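Local coordinates for protein VP5 (Halorubrum pleomorphic virus 2, PDB 6QGI) that serves as an envelope protein of a haloarchaeal pleomorphic virus and probably drives fusion of the viral and host membranes, at residues D29-G34 against Q42-T47; D76-A81 against S244-W249; S350-D355 against A423-T428; N383-E388 against S419-R424. One frame throughout, in Å; residues are numbered along the deposited sequence.

How the contacts relate
Contacts 1 and 2 come in series in the helical N-terminal part of the chain; contacts 3 and 4 follow in the strand-rich part and end on the same strand. Contact 1 fastens a loop to helix 37-60, and contact 2 joins helices 66-86 and 225-253. These two lie on opposite sides of the chain's centre, their centres about 48 Å apart. Contacts 3 and 4 are neighbours, about 16 Å between centres, and share Ala-423 and Arg-424. Strand 418-427 runs through both, pairing with 343-355 in one and 378-384 in the other. Contacts 2 and 4 are farthest apart, about 65 Å between centres: the helical contacts are spread along an elongated chain, while the beta pair is local.

Contact 1: residues D29-G34 against Q42-T47; sequences DAPPEG and QQVYQT
The flat carboxamide of Gln-43, carried on an extended chain, turns its OE1 to the two prolines of the loop: it lies 3.3 Å from Pro-32 CD and 3.8 Å from Pro-31 CB, the side chains of Gln-43 and Pro-32 crossing at about a right angle. The puckered ring of Pro-31 rests on helix 37-60 with CB and CG over Gln-43 and CD toward Thr-47. CG meets the backbone carbon C of Gln-43 at 3.4 Å, and the CD edge of the ring approaches Thr-47 OG1 at 3.3 Å. Val-44 supports the ring with CG2, 3.9 Å from Pro-31 CG. The arrangement is a non-helical segment, just ahead of helix 37-60, that folds back onto the helix's early turns and is wedged there beside helix 91-133. That helix flanks both segments: Thr-130 gives a hydrogen bond to the carbonyl of Pro-31, Ser-126 touches Ala-30, and Ile-127 touches Thr-47. Thr-47 supplies the polar part. With OG1 beside its own backbone N (chi1 -63°), the hydroxyl lies 2.7 Å from Gln-43 O, one helical turn back, and 3.1 Å from Asp-29 O in the loop. A single proton must serve these two acceptors, and which one receives it is unsettled. The methyl CG2 of Thr-47 sits 3.3 Å from that same Asp-29 O.

Contact 2: residues D76-A81 against S244-W249; sequences DAKIAA and SGISTW
Lys-78 and Trp-249 are brought together by two first torsions. CG of Trp-249 is anti to the backbone N (chi1 -172°), which sends the indole across to helix 66-86, while Lys-78 holds CG beside its backbone N (chi1 -75°) and then runs fully extended over one face of the ring. This is helix-to-helix packing in the helical bundle of the N-terminal region: helices 66-86 and 225-253 run in roughly the same direction, crossing at -32° with their local axes 10.9 Å apart at closest approach. Nearly the whole lysine chain is used. Its CG stands 3.7 Å above the indole plane, over the centre of the ring system, and CE lies over the five-membered ring, 3.6 Å from that ring's centroid, in a CH-pi contact. Ala-81 adds its methyl CB, 3.7 Å from Trp-249 CZ3. One turn earlier, Ile-246 points its CD1 between two neighbours, 3.7 Å from Lys-78 CG and 3.8 Å from Ala-77 CB. All five touching residues are buried, and helix 91-133 also touches the pair, Val-102 on Ala-77 and Ala-98 on Ile-246. The buried ammonium is well provided for, since Lys-78 NZ bonds to the carbonyls of Thr-469 and Asn-472 and to ND1 of His-468; this set of acceptors probably favours the charged form. The carbonyl of Asn-472 also takes the N-H of Trp-249 NE1, which helps set the ring's rotation.

Contact 3: residues S350-D355 against A423-T428; sequences SLVEGD and ARFLST
Gly-354 and Phe-425 are joined by one hydrogen bond, Phe-425 N to Gly-354 O at 2.8 Å, with a nearly straight N-H...O angle of 167°. The pairing is weak antiparallel beta structure between the end of strand 343-355 and strand 418-427; its firmest pair is Asp-355 with Arg-424, non-hydrogen-bonded. The Phe-425 ring folds back over the neighbouring strand, with CG lodged between the backbone N and the carbonyl carbon (chi1 74°). One ring face therefore lies against the backbone of Glu-353 and Gly-354, and CE1 comes 3.6 Å from Gly-354 CA, close packing that the glycine's lack of a side chain permits. At the ring's edge Val-352 offers CG2, 3.8 Å from Phe-425 CE2. On the opposite sheet face, Glu-353 OE2 stands 4.0 Å from Arg-424 NE, well out of the guanidinium plane, so charge alone links them. At the other end of the contact, Ser-427 CB sits 3.4 Å from Ser-350 O. Further out, Tyr-375 makes an edge-to-face stack with Phe-425, and Ala-312 of strand 312-320 also touches the ring. Arg-424 has its salt bridge with Glu-381, and Ser-427 OG hydrogen-bonds to the carbonyl of Gly-377. Beside the Asp-355 and Arg-424 pair, the carboxylate oxygen OD1 of Asp-355 comes 2.9 Å from Ala-423 O, two acceptors with no hydrogen bond between them.

Contact 4: residues N383-E388 against S419-R424; sequences NTAANE and SIESAR
Asn-383 pairs antiparallel with Ser-422, but the register slips by one residue before Thr-384 meets Ile-420. The carbonyl of Asn-383 shows the irregularity: its O accepts from Glu-421 N at 3.1 Å and, weakly, from Ser-422 N at 3.3 Å. In return Asn-383 N donates to Ser-422 O at 2.8 Å, and a weak, bent bond joins Ala-385 N to Ser-419 O. The side chains of Asn-383 and Ser-422 leave the same sheet face, their CB atoms 3.9 Å apart; the amide oxygen OD1 of Asn-383 is taken up by the hydroxyl of Thr-389. On the buried side Thr-384 CG2 touches Ile-420 CD1 at 3.8 Å, the two side chains crossing at a slant, and Leu-382 packs on the same isoleucine. In Glu-421, chi1 of -65° puts CG 3.8 Å from Ala-385 CA, and the bend at chi2 (-58°) turns the carboxylate so that OE2 comes near Ala-385 CB. After Thr-384 the chain reverses in a type I turn to Asn-387, and Thr-384 N bonds to Glu-388 O at 2.8 Å, closing the hairpin of strands 378-384 and 389-393. Strand 418-427 pairs with the 378-384 arm of this hairpin. Glu-421 and Ser-422 together facing the single residue Asn-383 make this a classic beta bulge, set at the end of an antiparallel strand pair just before a hairpin turn.

Contact 1: residues D29-G34 against Q42-T47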
loop_
_atom_site.group_PDB
_atom_site.type_symbol
_atom_site.label_atom_id
_atom_site.label_comp_id
_atom_site.label_asym_id
_atom_site.label_seq_id
_atom_site.Cartn_x
_atom_site.Cartn_y
_atom_site.Cartn_z
ATOM N N ASP A 29 15.403 8.441 5.564
ATOM C CA ASP A 29 15.829 8.174 6.940
ATOM C C ASP A 29 17.031 7.218 6.925
ATOM O O ASP A 29 16.986 6.118 7.485
ATOM C CB ASP A 29 14.663 7.611 7.787
ATOM C CG ASP A 29 14.958 7.433 9.267
ATOM O OD1 ASP A 29 16.053 7.870 9.722
ATOM O OD2 ASP A 29 14.106 6.854 9.970
ATOM N N ALA A 30 18.122 7.664 6.284
ATOM C CA ALA A 30 19.350 6.888 6.201
ATOM C C ALA A 30 20.079 6.881 7.540
ATOM O O ALA A 30 20.089 7.920 8.215
ATOM C CB ALA A 30 20.252 7.443 5.126
ATOM N N PRO A 31 20.708 5.737 7.924
ATOM C CA PRO A 31 21.429 5.685 9.204
ATOM C C PRO A 31 22.509 6.754 9.317
ATOM O O PRO A 31 23.130 7.103 8.303
ATOM C CB PRO A 31 22.050 4.285 9.208
ATOM C CG PRO A 31 21.171 3.497 8.308
ATOM C CD PRO A 31 20.745 4.427 7.239
ATOM N N PRO A 32 22.768 7.249 10.543
ATOM C CA PRO A 32 23.793 8.277 10.727
ATOM C C PRO A 32 25.218 7.738 10.690
ATOM O O PRO A 32 25.446 6.540 10.810
ATOM C CB PRO A 32 23.479 8.818 12.124
ATOM C CG PRO A 32 22.903 7.666 12.839
ATOM C CD PRO A 32 22.086 6.942 11.825
ATOM N N GLU A 33 26.185 8.649 10.573
ATOM C CA GLU A 33 27.602 8.317 10.656
ATOM C C GLU A 33 27.964 8.262 12.146
ATOM O O GLU A 33 27.203 8.769 12.974
ATOM C CB GLU A 33 28.444 9.345 9.882
ATOM C CG GLU A 33 28.353 9.166 8.373
ATOM C CD GLU A 33 29.296 9.984 7.511
ATOM O OE1 GLU A 33 30.461 10.200 7.919
ATOM O OE2 GLU A 33 28.871 10.386 6.404
ATOM N N GLY A 34 29.077 7.629 12.484
ATOM C CA GLY A 34 29.508 7.520 13.872
ATOM C C GLY A 34 28.914 6.356 14.634
ATOM O O GLY A 34 29.055 6.274 15.860
ATOM N N GLN A 42 22.723 -3.111 10.843
ATOM C CA GLN A 42 21.380 -3.289 11.375
ATOM C C GLN A 42 20.456 -2.171 10.892
ATOM O O GLN A 42 19.360 -2.452 10.398
ATOM C CB GLN A 42 21.439 -3.324 12.915
ATOM C CG GLN A 42 20.080 -3.327 13.602
ATOM C CD GLN A 42 20.095 -4.010 14.942
ATOM O OE1 GLN A 42 19.476 -5.062 15.120
ATOM N NE2 GLN A 42 20.783 -3.426 15.920
ATOM N N GLN A 43 20.893 -0.911 11.053
ATOM C CA GLN A 43 20.131 0.279 10.684
ATOM C C GLN A 43 19.992 0.428 9.173
ATOM O O GLN A 43 18.963 0.939 8.738
ATOM C CB GLN A 43 20.735 1.537 11.305
ATOM C CG GLN A 43 20.380 1.674 12.779
ATOM C CD GLN A 43 20.678 3.027 13.365
ATOM O OE1 GLN A 43 20.650 4.064 12.694
ATOM N NE2 GLN A 43 20.946 3.045 14.649
ATOM N N VAL A 44 20.992 -0.020 8.378
ATOM C CA VAL A 44 20.926 -0.011 6.904
ATOM C C VAL A 44 19.826 -1.013 6.485
ATOM O O VAL A 44 19.012 -0.706 5.613
ATOM C CB VAL A 44 22.304 -0.322 6.237
ATOM C CG1 VAL A 44 22.154 -0.713 4.765
ATOM C CG2 VAL A 44 23.267 0.852 6.382
ATOM N N TYR A 45 19.791 -2.186 7.150
ATOM C CA TYR A 45 18.812 -3.242 6.911
ATOM C C TYR A 45 17.420 -2.754 7.276
ATOM O O TYR A 45 16.483 -2.987 6.515
ATOM C CB TYR A 45 19.182 -4.520 7.698
ATOM C CG TYR A 45 18.244 -5.691 7.469
ATOM C CD1 TYR A 45 18.371 -6.503 6.343
ATOM C CD2 TYR A 45 17.227 -5.986 8.373
ATOM C CE1 TYR A 45 17.514 -7.579 6.128
ATOM C CE2 TYR A 45 16.367 -7.062 8.172
ATOM C CZ TYR A 45 16.514 -7.855 7.047
ATOM O OH TYR A 45 15.664 -8.908 6.838
ATOM N N GLN A 46 17.294 -2.057 8.421
ATOM C CA GLN A 46 16.036 -1.498 8.917
ATOM C C GLN A 46 15.543 -0.367 8.002
ATOM O O GLN A 46 14.347 -0.317 7.707
ATOM C CB GLN A 46 16.189 -1.021 10.367
ATOM C CG GLN A 46 16.040 -2.173 11.364
ATOM C CD GLN A 46 16.819 -2.028 12.655
ATOM O OE1 GLN A 46 17.575 -1.067 12.879
ATOM N NE2 GLN A 46 16.652 -3.002 13.540
ATOM N N THR A 47 16.462 0.500 7.520
ATOM C CA THR A 47 16.149 1.603 6.603
ATOM C C THR A 47 15.616 1.044 5.263
ATOM O O THR A 47 14.645 1.583 4.719
ATOM C CB THR A 47 17.380 2.512 6.414
ATOM O OG1 THR A 47 17.724 3.104 7.674
ATOM C CG2 THR A 47 17.147 3.614 5.403
#

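Contact 2: residues D76-A81 against S244-W249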
loop_
_atom_site.group_PDB
_atom_site.type_symbol
_atom_site.label_atom_id
_atom_site.label_comp_id
_atom_site.label_asym_id
_atom_site.label_seq_id
_atom_site.Cartn_x
_atom_site.Cartn_y
_atom_site.Cartn_z
ATOM N N ASP A 76 -12.921 13.691 -14.706
ATOM C CA ASP A 76 -12.436 15.076 -14.786
ATOM C C ASP A 76 -12.391 15.596 -16.215
ATOM O O ASP A 76 -12.678 16.770 -16.444
ATOM C CB ASP A 76 -11.034 15.198 -14.167
ATOM C CG ASP A 76 -10.961 15.073 -12.655
ATOM O OD1 ASP A 76 -12.028 15.117 -11.998
ATOM O OD2 ASP A 76 -9.837 14.945 -12.126
ATOM N N ALA A 77 -11.994 14.734 -17.165
ATOM C CA ALA A 77 -11.891 15.054 -18.586
ATOM C C ALA A 77 -13.269 15.292 -19.191
ATOM O O ALA A 77 -13.450 16.289 -19.894
ATOM C CB ALA A 77 -11.185 13.930 -19.322
ATOM N N LYS A 78 -14.244 14.398 -18.901
ATOM C CA LYS A 78 -15.617 14.503 -19.398
ATOM C C LYS A 78 -16.322 15.732 -18.819
ATOM O O LYS A 78 -16.962 16.446 -19.588
ATOM C CB LYS A 78 -16.426 13.230 -19.122
ATOM C CG LYS A 78 -16.051 12.083 -20.055
ATOM C CD LYS A 78 -16.829 10.810 -19.786
ATOM C CE LYS A 78 -16.244 9.675 -20.582
ATOM N NZ LYS A 78 -16.986 8.423 -20.344
ATOM N N ILE A 79 -16.158 16.013 -17.494
ATOM C CA ILE A 79 -16.771 17.174 -16.826
ATOM C C ILE A 79 -16.303 18.472 -17.510
ATOM O O ILE A 79 -17.150 19.272 -17.916
ATOM C CB ILE A 79 -16.530 17.182 -15.288
ATOM C CG1 ILE A 79 -17.415 16.116 -14.614
ATOM C CG2 ILE A 79 -16.802 18.570 -14.665
ATOM C CD1 ILE A 79 -16.972 15.685 -13.272
ATOM N N ALA A 80 -14.973 18.638 -17.692
ATOM C CA ALA A 80 -14.371 19.803 -18.352
ATOM C C ALA A 80 -14.831 19.927 -19.807
ATOM O O ALA A 80 -15.045 21.044 -20.281
ATOM C CB ALA A 80 -12.860 19.711 -18.295
ATOM N N ALA A 81 -15.003 18.785 -20.502
ATOM C CA ALA A 81 -15.489 18.745 -21.879
ATOM C C ALA A 81 -16.958 19.171 -21.936
ATOM O O ALA A 81 -17.341 19.859 -22.877
ATOM C CB ALA A 81 -15.317 17.346 -22.463
ATOM N N SER A 244 -6.592 9.183 -26.257
ATOM C CA SER A 244 -7.191 8.681 -27.499
ATOM C C SER A 244 -8.695 8.459 -27.335
ATOM O O SER A 244 -9.466 8.731 -28.260
ATOM C CB SER A 244 -6.518 7.380 -27.931
ATOM O OG SER A 244 -5.107 7.518 -27.981
ATOM N N GLY A 245 -9.082 7.973 -26.157
ATOM C CA GLY A 245 -10.465 7.695 -25.793
ATOM C C GLY A 245 -11.310 8.938 -25.616
ATOM O O GLY A 245 -12.464 8.950 -26.045
ATOM N N ILE A 246 -10.750 9.999 -24.996
ATOM C CA ILE A 246 -11.477 11.252 -24.795
ATOM C C ILE A 246 -11.612 11.976 -26.149
ATOM O O ILE A 246 -12.649 12.591 -26.384
ATOM C CB ILE A 246 -10.913 12.156 -23.648
ATOM C CG1 ILE A 246 -11.981 13.141 -23.116
ATOM C CG2 ILE A 246 -9.604 12.880 -24.010
ATOM C CD1 ILE A 246 -13.080 12.536 -22.281
ATOM N N SER A 247 -10.621 11.816 -27.064
ATOM C CA SER A 247 -10.662 12.380 -28.422
ATOM C C SER A 247 -11.790 11.730 -29.226
ATOM O O SER A 247 -12.390 12.383 -30.084
ATOM C CB SER A 247 -9.325 12.195 -29.131
ATOM O OG SER A 247 -9.300 12.908 -30.357
ATOM N N THR A 248 -12.076 10.444 -28.931
ATOM C CA THR A 248 -13.152 9.662 -29.539
ATOM C C THR A 248 -14.470 10.076 -28.865
ATOM O O THR A 248 -15.451 10.314 -29.562
ATOM C CB THR A 248 -12.849 8.151 -29.426
ATOM O OG1 THR A 248 -11.594 7.880 -30.055
ATOM C CG2 THR A 248 -13.934 7.278 -30.054
ATOM N N TRP A 249 -14.472 10.197 -27.518
ATOM C CA TRP A 249 -15.634 10.587 -26.710
ATOM C C TRP A 249 -16.169 11.957 -27.129
ATOM O O TRP A 249 -17.376 12.096 -27.299
ATOM C CB TRP A 249 -15.305 10.569 -25.203
ATOM C CG TRP A 249 -16.514 10.767 -24.334
ATOM C CD1 TRP A 249 -17.369 9.802 -23.894
ATOM C CD2 TRP A 249 -17.027 12.012 -23.842
ATOM N NE1 TRP A 249 -18.392 10.368 -23.174
ATOM C CE2 TRP A 249 -18.193 11.721 -23.102
ATOM C CE3 TRP A 249 -16.611 13.353 -23.951
ATOM C CZ2 TRP A 249 -18.949 12.715 -22.473
ATOM C CZ3 TRP A 249 -17.360 14.336 -23.326
ATOM C CH2 TRP A 249 -18.518 14.016 -22.604
#

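Contact 3: residues S350-D355 against A423-T428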
loop_
_atom_site.group_PDB
_atom_site.type_symbol
_atom_site.label_atom_id
_atom_site.label_comp_id
_atom_site.label_asym_id
_atom_site.label_seq_id
_atom_site.Cartn_x
_atom_site.Cartn_y
_atom_site.Cartn_z
ATOM N N SER A 350 -8.136 -2.290 16.424
ATOM C CA SER A 350 -8.350 -2.369 17.866
ATOM C C SER A 350 -9.139 -3.647 18.247
ATOM O O SER A 350 -9.189 -4.011 19.426
ATOM C CB SER A 350 -9.075 -1.122 18.367
ATOM O OG SER A 350 -8.918 -0.966 19.768
ATOM N N LEU A 351 -9.727 -4.333 17.243
ATOM C CA LEU A 351 -10.518 -5.542 17.458
ATOM C C LEU A 351 -9.758 -6.836 17.071
ATOM O O LEU A 351 -10.357 -7.918 17.116
ATOM C CB LEU A 351 -11.865 -5.452 16.712
ATOM C CG LEU A 351 -12.840 -4.354 17.183
ATOM C CD1 LEU A 351 -13.992 -4.194 16.219
ATOM C CD2 LEU A 351 -13.365 -4.620 18.591
ATOM N N VAL A 352 -8.438 -6.740 16.766
ATOM C CA VAL A 352 -7.613 -7.908 16.431
ATOM C C VAL A 352 -7.484 -8.829 17.674
ATOM O O VAL A 352 -7.176 -8.367 18.779
ATOM C CB VAL A 352 -6.226 -7.534 15.819
ATOM C CG1 VAL A 352 -5.271 -6.921 16.850
ATOM C CG2 VAL A 352 -5.581 -8.733 15.123
ATOM N N GLU A 353 -7.785 -10.117 17.480
ATOM C CA GLU A 353 -7.715 -11.164 18.503
ATOM C C GLU A 353 -6.948 -12.363 17.956
ATOM O O GLU A 353 -6.636 -12.398 16.765
ATOM C CB GLU A 353 -9.127 -11.590 18.934
ATOM C CG GLU A 353 -9.662 -10.874 20.156
ATOM C CD GLU A 353 -10.928 -11.506 20.697
ATOM O OE1 GLU A 353 -11.998 -11.335 20.068
ATOM O OE2 GLU A 353 -10.848 -12.184 21.747
ATOM N N GLY A 354 -6.670 -13.343 18.809
ATOM C CA GLY A 354 -5.983 -14.550 18.373
ATOM C C GLY A 354 -5.275 -15.298 19.472
ATOM O O GLY A 354 -4.645 -14.686 20.337
ATOM N N ASP A 355 -5.363 -16.633 19.427
ATOM C CA ASP A 355 -4.712 -17.500 20.398
ATOM C C ASP A 355 -3.198 -17.452 20.202
ATOM O O ASP A 355 -2.709 -17.502 19.067
ATOM C CB ASP A 355 -5.241 -18.940 20.290
ATOM C CG ASP A 355 -4.860 -19.827 21.459
ATOM O OD1 ASP A 355 -5.277 -19.521 22.602
ATOM O OD2 ASP A 355 -4.159 -20.839 21.232
ATOM N N ALA A 423 -2.875 -18.755 26.436
ATOM C CA ALA A 423 -2.357 -17.441 26.045
ATOM C C ALA A 423 -3.058 -16.936 24.795
ATOM O O ALA A 423 -3.380 -17.734 23.914
ATOM C CB ALA A 423 -0.866 -17.523 25.793
ATOM N N ARG A 424 -3.295 -15.614 24.719
ATOM C CA ARG A 424 -3.933 -14.965 23.570
ATOM C C ARG A 424 -3.454 -13.517 23.435
ATOM O O ARG A 424 -3.026 -12.923 24.425
ATOM C CB ARG A 424 -5.477 -15.033 23.653
ATOM C CG ARG A 424 -6.152 -14.036 24.604
ATOM C CD ARG A 424 -7.631 -13.903 24.288
ATOM N NE ARG A 424 -8.192 -12.625 24.731
ATOM C CZ ARG A 424 -8.827 -12.439 25.886
ATOM N NH1 ARG A 424 -8.977 -13.446 26.738
ATOM N NH2 ARG A 424 -9.316 -11.247 26.197
ATOM N N PHE A 425 -3.524 -12.953 22.218
ATOM C CA PHE A 425 -3.133 -11.564 21.996
ATOM C C PHE A 425 -4.361 -10.718 21.661
ATOM O O PHE A 425 -5.307 -11.203 21.037
ATOM C CB PHE A 425 -2.034 -11.425 20.921
ATOM C CG PHE A 425 -2.458 -11.620 19.485
ATOM C CD1 PHE A 425 -2.388 -12.872 18.886
ATOM C CD2 PHE A 425 -2.881 -10.542 18.713
ATOM C CE1 PHE A 425 -2.770 -13.049 17.553
ATOM C CE2 PHE A 425 -3.263 -10.720 17.384
ATOM C CZ PHE A 425 -3.205 -11.972 16.813
ATOM N N LEU A 426 -4.340 -9.455 22.098
ATOM C CA LEU A 426 -5.395 -8.464 21.864
ATOM C C LEU A 426 -4.767 -7.076 21.778
ATOM O O LEU A 426 -3.677 -6.881 22.306
ATOM C CB LEU A 426 -6.498 -8.520 22.952
ATOM C CG LEU A 426 -6.088 -8.334 24.425
ATOM C CD1 LEU A 426 -6.046 -6.869 24.813
ATOM C CD2 LEU A 426 -7.069 -8.996 25.324
ATOM N N SER A 427 -5.458 -6.114 21.152
ATOM C CA SER A 427 -4.968 -4.747 20.977
ATOM C C SER A 427 -4.807 -3.988 22.303
ATOM O O SER A 427 -5.539 -4.232 23.261
ATOM C CB SER A 427 -5.899 -3.967 20.057
ATOM O OG SER A 427 -5.340 -2.733 19.635
ATOM N N THR A 428 -3.829 -3.068 22.329
ATOM C CA THR A 428 -3.483 -2.163 23.430
ATOM C C THR A 428 -4.350 -0.894 23.347
ATOM O O THR A 428 -4.644 -0.283 24.379
ATOM C CB THR A 428 -1.979 -1.802 23.339
ATOM O OG1 THR A 428 -1.202 -2.974 23.097
ATOM C CG2 THR A 428 -1.454 -1.087 24.584
#

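Contact 4: residues N383-E388 against S419-R424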
loop_
_atom_site.group_PDB
_atom_site.type_symbol
_atom_site.label_atom_id
_atom_site.label_comp_id
_atom_site.label_asym_id
_atom_site.label_seq_id
_atom_site.Cartn_x
_atom_site.Cartn_y
_atom_site.Cartn_z
ATOM N N ASN A 383 -2.698 -16.827 30.751
ATOM C CA ASN A 383 -3.510 -17.473 31.776
ATOM C C ASN A 383 -2.688 -18.577 32.436
ATOM O O ASN A 383 -2.390 -19.611 31.824
ATOM C CB ASN A 383 -4.827 -18.010 31.186
ATOM C CG ASN A 383 -5.788 -16.946 30.706
ATOM O OD1 ASN A 383 -5.746 -15.793 31.128
ATOM N ND2 ASN A 383 -6.675 -17.311 29.798
ATOM N N THR A 384 -2.292 -18.318 33.688
ATOM C CA THR A 384 -1.472 -19.201 34.515
ATOM C C THR A 384 -2.297 -20.417 34.995
ATOM O O THR A 384 -3.532 -20.368 34.969
ATOM C CB THR A 384 -0.879 -18.407 35.697
ATOM O OG1 THR A 384 -1.944 -17.905 36.492
ATOM C CG2 THR A 384 0.009 -17.241 35.254
ATOM N N ALA A 385 -1.601 -21.499 35.439
ATOM C CA ALA A 385 -2.186 -22.742 35.962
ATOM C C ALA A 385 -3.061 -22.496 37.199
ATOM O O ALA A 385 -4.043 -23.212 37.393
ATOM C CB ALA A 385 -1.087 -23.738 36.300
ATOM N N ALA A 386 -2.724 -21.462 38.004
ATOM C CA ALA A 386 -3.461 -21.050 39.202
ATOM C C ALA A 386 -4.592 -20.041 38.864
ATOM O O ALA A 386 -5.048 -19.294 39.737
ATOM C CB ALA A 386 -2.498 -20.451 40.219
ATOM N N ASN A 387 -5.053 -20.060 37.591
ATOM C CA ASN A 387 -6.114 -19.245 36.985
ATOM C C ASN A 387 -5.874 -17.723 37.164
ATOM O O ASN A 387 -6.821 -16.952 37.360
ATOM C CB ASN A 387 -7.506 -19.679 37.479
ATOM C CG ASN A 387 -7.989 -20.962 36.829
ATOM O OD1 ASN A 387 -7.506 -21.390 35.771
ATOM N ND2 ASN A 387 -8.966 -21.604 37.438
ATOM N N GLU A 388 -4.609 -17.296 37.018
ATOM C CA GLU A 388 -4.233 -15.884 37.092
ATOM C C GLU A 388 -4.024 -15.374 35.665
ATOM O O GLU A 388 -3.273 -15.977 34.893
ATOM C CB GLU A 388 -2.977 -15.663 37.960
ATOM C CG GLU A 388 -3.092 -16.124 39.406
ATOM C CD GLU A 388 -1.813 -16.078 40.225
ATOM O OE1 GLU A 388 -0.713 -16.080 39.627
ATOM O OE2 GLU A 388 -1.911 -16.063 41.472
ATOM N N SER A 419 2.918 -22.695 35.562
ATOM C CA SER A 419 2.942 -23.140 34.169
ATOM C C SER A 419 1.815 -22.460 33.379
ATOM O O SER A 419 0.661 -22.491 33.818
ATOM C CB SER A 419 2.821 -24.659 34.083
ATOM O OG SER A 419 3.937 -25.312 34.668
ATOM N N ILE A 420 2.149 -21.841 32.230
ATOM C CA ILE A 420 1.171 -21.168 31.366
ATOM C C ILE A 420 0.357 -22.243 30.632
ATOM O O ILE A 420 0.923 -23.070 29.903
ATOM C CB ILE A 420 1.815 -20.137 30.381
ATOM C CG1 ILE A 420 2.689 -19.077 31.105
ATOM C CG2 ILE A 420 0.757 -19.467 29.482
ATOM C CD1 ILE A 420 1.939 -18.021 32.025
ATOM N N GLU A 421 -0.963 -22.243 30.861
ATOM C CA GLU A 421 -1.896 -23.202 30.272
ATOM C C GLU A 421 -2.523 -22.642 29.004
ATOM O O GLU A 421 -2.695 -23.382 28.032
ATOM C CB GLU A 421 -2.991 -23.595 31.281
ATOM C CG GLU A 421 -2.484 -24.343 32.506
ATOM C CD GLU A 421 -1.731 -25.637 32.251
ATOM O OE1 GLU A 421 -2.183 -26.440 31.402
ATOM O OE2 GLU A 421 -0.695 -25.856 32.919
ATOM N N SER A 422 -2.860 -21.337 29.012
ATOM C CA SER A 422 -3.477 -20.631 27.887
ATOM C C SER A 422 -2.851 -19.250 27.685
ATOM O O SER A 422 -2.373 -18.641 28.641
ATOM C CB SER A 422 -4.979 -20.482 28.115
ATOM O OG SER A 422 -5.602 -21.732 28.363
ATOM N N ALA A 423 -2.875 -18.755 26.436
ATOM C CA ALA A 423 -2.357 -17.441 26.045
ATOM C C ALA A 423 -3.058 -16.936 24.795
ATOM O O ALA A 423 -3.380 -17.734 23.914
ATOM C CB ALA A 423 -0.866 -17.523 25.793
ATOM N N ARG A 424 -3.295 -15.614 24.719
ATOM C CA ARG A 424 -3.933 -14.965 23.570
ATOM C C ARG A 424 -3.454 -13.517 23.435
ATOM O O ARG A 424 -3.026 -12.923 24.425
ATOM C CB ARG A 424 -5.477 -15.033 23.653
ATOM C CG ARG A 424 -6.152 -14.036 24.604
ATOM C CD ARG A 424 -7.631 -13.903 24.288
ATOM N NE ARG A 424 -8.192 -12.625 24.731
ATOM C CZ ARG A 424 -8.827 -12.439 25.886
ATOM N NH1 ARG A 424 -8.977 -13.446 26.738
ATOM N NH2 ARG A 424 -9.316 -11.247 26.197
#